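Lmo2445 protein (Listeria monocytogenes EGD-e, PDB 5HZL) is a secreted internalin-like leucine-rich-repeat protein of unknown function that binds calcium ions. Local coordinates at residues 125-139 with 147-161. Residues are numbered along the deposited sequence; the frame is centred on the assembly and turned at random.
Sequences TNVDLSQNNFGFNIP and LVSINMENAGLSGYI. With CA (calcium ion), chain E.
Val127 and Ile150 lie side by side on neighbouring parallel strands, 126-128 and 149-151, of the leucine-rich-repeat sheet. Their CG1 atoms meet at 3.7 Å on the buried face. Val127 N gives a hydrogen bond to Ser149 O, and Val127 O takes one from Asn151 N. On the other face Ser149 OG donates to Asn126 OD1 at 2.6 Å, tilted 29° from the carbonyl plane. Asn151 OD1 accepts from Glu153 N and closes an Asx turn. Past the strands, the Phe134 side chain packs against the next coil. Its CG stands anti to the carbonyl carbon (chi1 -62°), which turns the ring toward Leu157 and Met152. Phe134 CB touches Leu157 CD2 at 3.8 Å, and Phe134 CG stays on the same methyl. Phe134 CD2 also reaches Ala155 CB at 3.8 Å. Phe134 CE2 comes to 4.1 Å from Met152 SE, the selenium of a selenomethionine, in an oblique Met-aromatic contact. Pro139 CG packs on that selenium. Ile113 of the preceding coil also touches Phe134. Glu153 grips a calcium ion with both carboxylate oxygens; Glu153 OE2 also accepts a hydrogen bond from Asn178 ND2. Repeated backbone bonds therefore set the coil register, while apolar side chains fill the interior and buried Asn132 pairs with backbone groups.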
loop_
_atom_site.group_PDB
_atom_site.type_symbol
_atom_site.label_atom_id
_atom_site.label_comp_id
_atom_site.label_asym_id
_atom_site.label_seq_id
_atom_site.Cartn_x
_atom_site.Cartn_y
_atom_site.Cartn_z
ATOM N N THR A 125 -1.860 -7.875 14.525
ATOM C CA THR A 125 -3.306 -7.705 14.486
ATOM C C THR A 125 -3.766 -6.499 13.668
ATOM O O THR A 125 -4.840 -6.541 13.051
ATOM C CB THR A 125 -3.803 -7.595 15.958
ATOM O OG1 THR A 125 -3.705 -8.888 16.551
ATOM C CG2 THR A 125 -5.260 -7.144 16.093
ATOM N N ASN A 126 -2.966 -5.437 13.666
ATOM C CA ASN A 126 -3.320 -4.227 12.963
ATOM C C ASN A 126 -2.140 -3.601 12.254
ATOM O O ASN A 126 -1.045 -3.607 12.769
ATOM C CB ASN A 126 -3.849 -3.233 13.980
ATOM C CG ASN A 126 -4.234 -1.914 13.353
ATOM O OD1 ASN A 126 -4.990 -1.861 12.400
ATOM N ND2 ASN A 126 -3.705 -0.841 13.887
ATOM N N VAL A 127 -2.374 -3.025 11.085
ATOM C CA VAL A 127 -1.313 -2.389 10.318
ATOM C C VAL A 127 -1.887 -1.158 9.597
ATOM O O VAL A 127 -2.865 -1.281 8.891
ATOM C CB VAL A 127 -0.660 -3.431 9.359
ATOM C CG1 VAL A 127 -1.648 -3.981 8.335
ATOM C CG2 VAL A 127 0.533 -2.850 8.635
ATOM N N ASP A 128 -1.305 0.024 9.827
ATOM C CA ASP A 128 -1.721 1.306 9.202
ATOM C C ASP A 128 -0.605 1.744 8.240
ATOM O O ASP A 128 0.382 2.351 8.648
ATOM C CB ASP A 128 -1.989 2.393 10.264
ATOM C CG ASP A 128 -2.473 3.754 9.660
ATOM O OD1 ASP A 128 -2.764 3.842 8.441
ATOM O OD2 ASP A 128 -2.581 4.757 10.424
ATOM N N LEU A 129 -0.780 1.414 6.961
ATOM C CA LEU A 129 0.181 1.732 5.904
ATOM C C LEU A 129 -0.385 2.761 4.932
ATOM O O LEU A 129 0.046 2.864 3.786
ATOM C CB LEU A 129 0.559 0.444 5.169
ATOM C CG LEU A 129 1.357 -0.561 5.992
ATOM C CD1 LEU A 129 1.336 -1.942 5.360
ATOM C CD2 LEU A 129 2.788 -0.079 6.185
ATOM N N SER A 130 -1.338 3.544 5.409
ATOM C CA SER A 130 -1.948 4.565 4.592
ATOM C C SER A 130 -0.965 5.702 4.273
ATOM O O SER A 130 -0.111 6.035 5.080
ATOM C CB SER A 130 -3.148 5.140 5.340
ATOM O OG SER A 130 -2.745 5.719 6.575
ATOM N N GLN A 131 -1.100 6.271 3.080
ATOM C CA GLN A 131 -0.294 7.393 2.628
ATOM C C GLN A 131 1.180 7.129 2.409
ATOM O O GLN A 131 2.030 8.018 2.545
ATOM C CB GLN A 131 -0.566 8.634 3.480
ATOM C CG GLN A 131 -2.007 9.114 3.322
ATOM C CD GLN A 131 -2.318 10.357 4.122
ATOM O OE1 GLN A 131 -1.956 10.493 5.294
ATOM N NE2 GLN A 131 -3.024 11.258 3.501
ATOM N N ASN A 132 1.466 5.887 2.045
ATOM C CA ASN A 132 2.814 5.470 1.710
ATOM C C ASN A 132 2.907 5.528 0.176
ATOM O O ASN A 132 2.131 6.255 -0.446
ATOM C CB ASN A 132 3.144 4.131 2.363
ATOM C CG ASN A 132 3.451 4.280 3.844
ATOM O OD1 ASN A 132 4.446 4.902 4.216
ATOM N ND2 ASN A 132 2.633 3.670 4.691
ATOM N N ASN A 133 3.830 4.799 -0.437
ATOM C CA ASN A 133 3.975 4.895 -1.873
ATOM C C ASN A 133 4.508 3.613 -2.475
ATOM O O ASN A 133 5.652 3.553 -2.959
ATOM C CB ASN A 133 4.914 6.067 -2.184
ATOM C CG ASN A 133 4.931 6.430 -3.659
ATOM O OD1 ASN A 133 3.960 6.167 -4.406
ATOM N ND2 ASN A 133 6.024 7.056 -4.090
ATOM N N PHE A 134 3.642 2.601 -2.464
ATOM C CA PHE A 134 3.977 1.270 -2.962
ATOM C C PHE A 134 4.178 1.112 -4.452
ATOM O O PHE A 134 4.963 0.259 -4.857
ATOM C CB PHE A 134 2.938 0.252 -2.505
ATOM C CG PHE A 134 2.865 0.111 -1.028
ATOM C CD1 PHE A 134 3.876 -0.535 -0.348
ATOM C CD2 PHE A 134 1.795 0.629 -0.313
ATOM C CE1 PHE A 134 3.826 -0.662 1.028
ATOM C CE2 PHE A 134 1.732 0.503 1.059
ATOM C CZ PHE A 134 2.750 -0.138 1.733
ATOM N N GLY A 135 3.496 1.927 -5.258
ATOM C CA GLY A 135 3.585 1.824 -6.708
ATOM C C GLY A 135 3.054 0.441 -7.026
ATOM O O GLY A 135 1.992 0.047 -6.519
ATOM N N PHE A 136 3.807 -0.328 -7.811
ATOM C CA PHE A 136 3.379 -1.697 -8.168
ATOM C C PHE A 136 3.692 -2.786 -7.136
ATOM O O PHE A 136 3.315 -3.945 -7.343
ATOM C CB PHE A 136 3.923 -2.095 -9.540
ATOM C CG PHE A 136 3.414 -1.229 -10.656
ATOM C CD1 PHE A 136 2.106 -1.370 -11.109
ATOM C CD2 PHE A 136 4.234 -0.292 -11.265
ATOM C CE1 PHE A 136 1.622 -0.576 -12.138
ATOM C CE2 PHE A 136 3.757 0.502 -12.299
ATOM C CZ PHE A 136 2.450 0.364 -12.735
ATOM N N ASN A 137 4.343 -2.425 -6.028
ATOM C CA ASN A 137 4.688 -3.386 -4.976
ATOM C C ASN A 137 3.544 -3.662 -3.998
ATOM O O ASN A 137 3.581 -3.248 -2.842
ATOM C CB ASN A 137 5.910 -2.889 -4.210
ATOM C CG ASN A 137 7.123 -2.749 -5.084
ATOM O OD1 ASN A 137 7.386 -3.582 -5.933
ATOM N ND2 ASN A 137 7.881 -1.707 -4.860
ATOM N N ILE A 138 2.538 -4.382 -4.476
ATOM C CA ILE A 138 1.383 -4.740 -3.664
ATOM C C ILE A 138 1.813 -5.815 -2.653
ATOM O O ILE A 138 2.310 -6.859 -3.065
ATOM C CB ILE A 138 0.268 -5.368 -4.528
ATOM C CG1 ILE A 138 -0.012 -4.554 -5.804
ATOM C CG2 ILE A 138 -0.990 -5.607 -3.696
ATOM C CD1 ILE A 138 -0.438 -3.130 -5.574
ATOM N N PRO A 139 1.646 -5.564 -1.332
ATOM C CA PRO A 139 2.034 -6.584 -0.369
ATOM C C PRO A 139 0.968 -7.673 -0.184
ATOM O O PRO A 139 -0.222 -7.386 -0.235
ATOM C CB PRO A 139 2.222 -5.782 0.923
ATOM C CG PRO A 139 1.286 -4.639 0.807
ATOM C CD PRO A 139 1.239 -4.308 -0.658
ATOM N N LEU A 147 -3.697 -11.033 10.942
ATOM C CA LEU A 147 -4.227 -9.677 10.750
ATOM C C LEU A 147 -5.752 -9.542 10.809
ATOM O O LEU A 147 -6.484 -10.347 10.221
ATOM C CB LEU A 147 -3.721 -9.075 9.437
ATOM C CG LEU A 147 -2.277 -8.560 9.407
ATOM C CD1 LEU A 147 -1.812 -8.268 7.985
ATOM C CD2 LEU A 147 -2.121 -7.320 10.288
ATOM N N VAL A 148 -6.205 -8.518 11.533
ATOM C CA VAL A 148 -7.626 -8.220 11.688
ATOM C C VAL A 148 -7.998 -6.995 10.866
ATOM O O VAL A 148 -9.077 -6.961 10.282
ATOM C CB VAL A 148 -8.012 -8.002 13.171
ATOM C CG1 VAL A 148 -9.476 -7.568 13.311
ATOM C CG2 VAL A 148 -7.734 -9.277 13.956
ATOM N N SER A 149 -7.123 -5.997 10.825
ATOM C CA SER A 149 -7.405 -4.785 10.058
ATOM C C SER A 149 -6.172 -4.216 9.370
ATOM O O SER A 149 -5.123 -4.059 9.983
ATOM C CB SER A 149 -8.032 -3.713 10.942
ATOM O OG SER A 149 -7.136 -3.327 11.941
ATOM N N ILE A 150 -6.357 -3.903 8.089
ATOM C CA ILE A 150 -5.357 -3.346 7.193
ATOM C C ILE A 150 -5.847 -2.033 6.611
ATOM O O ILE A 150 -6.940 -1.956 6.051
ATOM C CB ILE A 150 -5.125 -4.298 6.007
ATOM C CG1 ILE A 150 -4.487 -5.604 6.507
ATOM C CG2 ILE A 150 -4.252 -3.645 4.934
ATOM C CD1 ILE A 150 -4.345 -6.664 5.436
ATOM N N ASN A 151 -5.023 -1.003 6.727
ATOM C CA ASN A 151 -5.358 0.288 6.168
ATOM C C ASN A 151 -4.269 0.670 5.171
ATOM O O ASN A 151 -3.106 0.803 5.561
ATOM C CB ASN A 151 -5.496 1.311 7.283
ATOM C CG ASN A 151 -5.895 2.688 6.791
ATOM O OD1 ASN A 151 -6.105 2.934 5.614
ATOM N ND2 ASN A 151 -5.992 3.598 7.714
HETATM N N MSE A 152 -4.658 0.809 3.897
HETATM C CA MSE A 152 -3.747 1.211 2.815
HETATM C C MSE A 152 -4.421 2.293 1.995
HETATM O O MSE A 152 -4.323 2.346 0.765
HETATM C CB MSE A 152 -3.277 0.003 2.008
HETATM C CG MSE A 152 -2.068 -0.636 2.680
HETATM SE SE MSE A 152 -1.333 -2.120 1.602
HETATM C CE MSE A 152 -2.949 -3.233 1.430
ATOM N N GLU A 153 -5.094 3.198 2.695
ATOM C CA GLU A 153 -5.764 4.306 2.044
ATOM C C GLU A 153 -4.753 5.258 1.466
ATOM O O GLU A 153 -3.799 5.618 2.137
ATOM C CB GLU A 153 -6.607 5.098 3.051
ATOM C CG GLU A 153 -7.364 6.297 2.465
ATOM C CD GLU A 153 -8.220 7.019 3.484
ATOM O OE1 GLU A 153 -8.002 6.835 4.677
ATOM O OE2 GLU A 153 -9.114 7.792 3.119
ATOM N N ASN A 154 -4.963 5.653 0.217
ATOM C CA ASN A 154 -4.114 6.631 -0.441
ATOM C C ASN A 154 -2.611 6.302 -0.331
ATOM O O ASN A 154 -1.800 7.167 -0.057
ATOM C CB ASN A 154 -4.455 7.987 0.199
ATOM C CG ASN A 154 -3.829 9.168 -0.508
ATOM O OD1 ASN A 154 -3.434 9.087 -1.676
ATOM N ND2 ASN A 154 -3.752 10.298 0.211
ATOM N N ALA A 155 -2.260 5.043 -0.562
ATOM C CA ALA A 155 -0.880 4.556 -0.452
ATOM C C ALA A 155 -0.162 4.282 -1.782
ATOM O O ALA A 155 0.837 3.556 -1.799
ATOM C CB ALA A 155 -0.888 3.276 0.392
ATOM N N GLY A 156 -0.664 4.827 -2.884
ATOM C CA GLY A 156 -0.052 4.604 -4.200
ATOM C C GLY A 156 -0.136 3.199 -4.800
ATOM O O GLY A 156 0.594 2.909 -5.760
ATOM N N LEU A 157 -1.008 2.328 -4.267
ATOM C CA LEU A 157 -1.122 0.953 -4.808
ATOM C C LEU A 157 -1.538 1.059 -6.254
ATOM O O LEU A 157 -2.528 1.709 -6.570
ATOM C CB LEU A 157 -2.108 0.112 -4.031
ATOM C CG LEU A 157 -1.735 -0.205 -2.585
ATOM C CD1 LEU A 157 -2.954 -0.725 -1.831
ATOM C CD2 LEU A 157 -0.594 -1.203 -2.529
ATOM N N SER A 158 -0.779 0.409 -7.124
ATOM C CA SER A 158 -1.005 0.532 -8.538
ATOM C C SER A 158 -1.025 -0.756 -9.319
ATOM O O SER A 158 -0.472 -1.780 -8.897
ATOM C CB SER A 158 0.148 1.371 -9.100
ATOM O OG SER A 158 0.314 2.585 -8.381
ATOM N N GLY A 159 -1.656 -0.666 -10.486
ATOM C CA GLY A 159 -1.740 -1.772 -11.416
ATOM C C GLY A 159 -2.834 -2.763 -11.140
ATOM O O GLY A 159 -3.840 -2.446 -10.511
ATOM N N TYR A 160 -2.611 -3.971 -11.635
ATOM C CA TYR A 160 -3.538 -5.065 -11.501
ATOM C C TYR A 160 -3.272 -5.923 -10.264
ATOM O O TYR A 160 -2.124 -6.169 -9.925
ATOM C CB TYR A 160 -3.410 -5.958 -12.758
ATOM C CG TYR A 160 -4.320 -7.172 -12.776
ATOM C CD1 TYR A 160 -5.605 -7.098 -13.313
ATOM C CD2 TYR A 160 -3.898 -8.386 -12.256
ATOM C CE1 TYR A 160 -6.446 -8.199 -13.323
ATOM C CE2 TYR A 160 -4.730 -9.494 -12.264
ATOM C CZ TYR A 160 -6.000 -9.394 -12.796
ATOM O OH TYR A 160 -6.806 -10.496 -12.797
ATOM N N ILE A 161 -4.342 -6.363 -9.601
ATOM C CA ILE A 161 -4.231 -7.280 -8.461
ATOM C C ILE A 161 -5.204 -8.432 -8.672
ATOM O O ILE A 161 -6.324 -8.237 -9.148
ATOM C CB ILE A 161 -4.407 -6.634 -7.081
ATOM C CG1 ILE A 161 -5.797 -6.047 -6.871
ATOM C CG2 ILE A 161 -3.354 -5.554 -6.895
ATOM C CD1 ILE A 161 -5.940 -5.484 -5.474
HETATM CA CA CA E . -10.189 8.294 5.580
#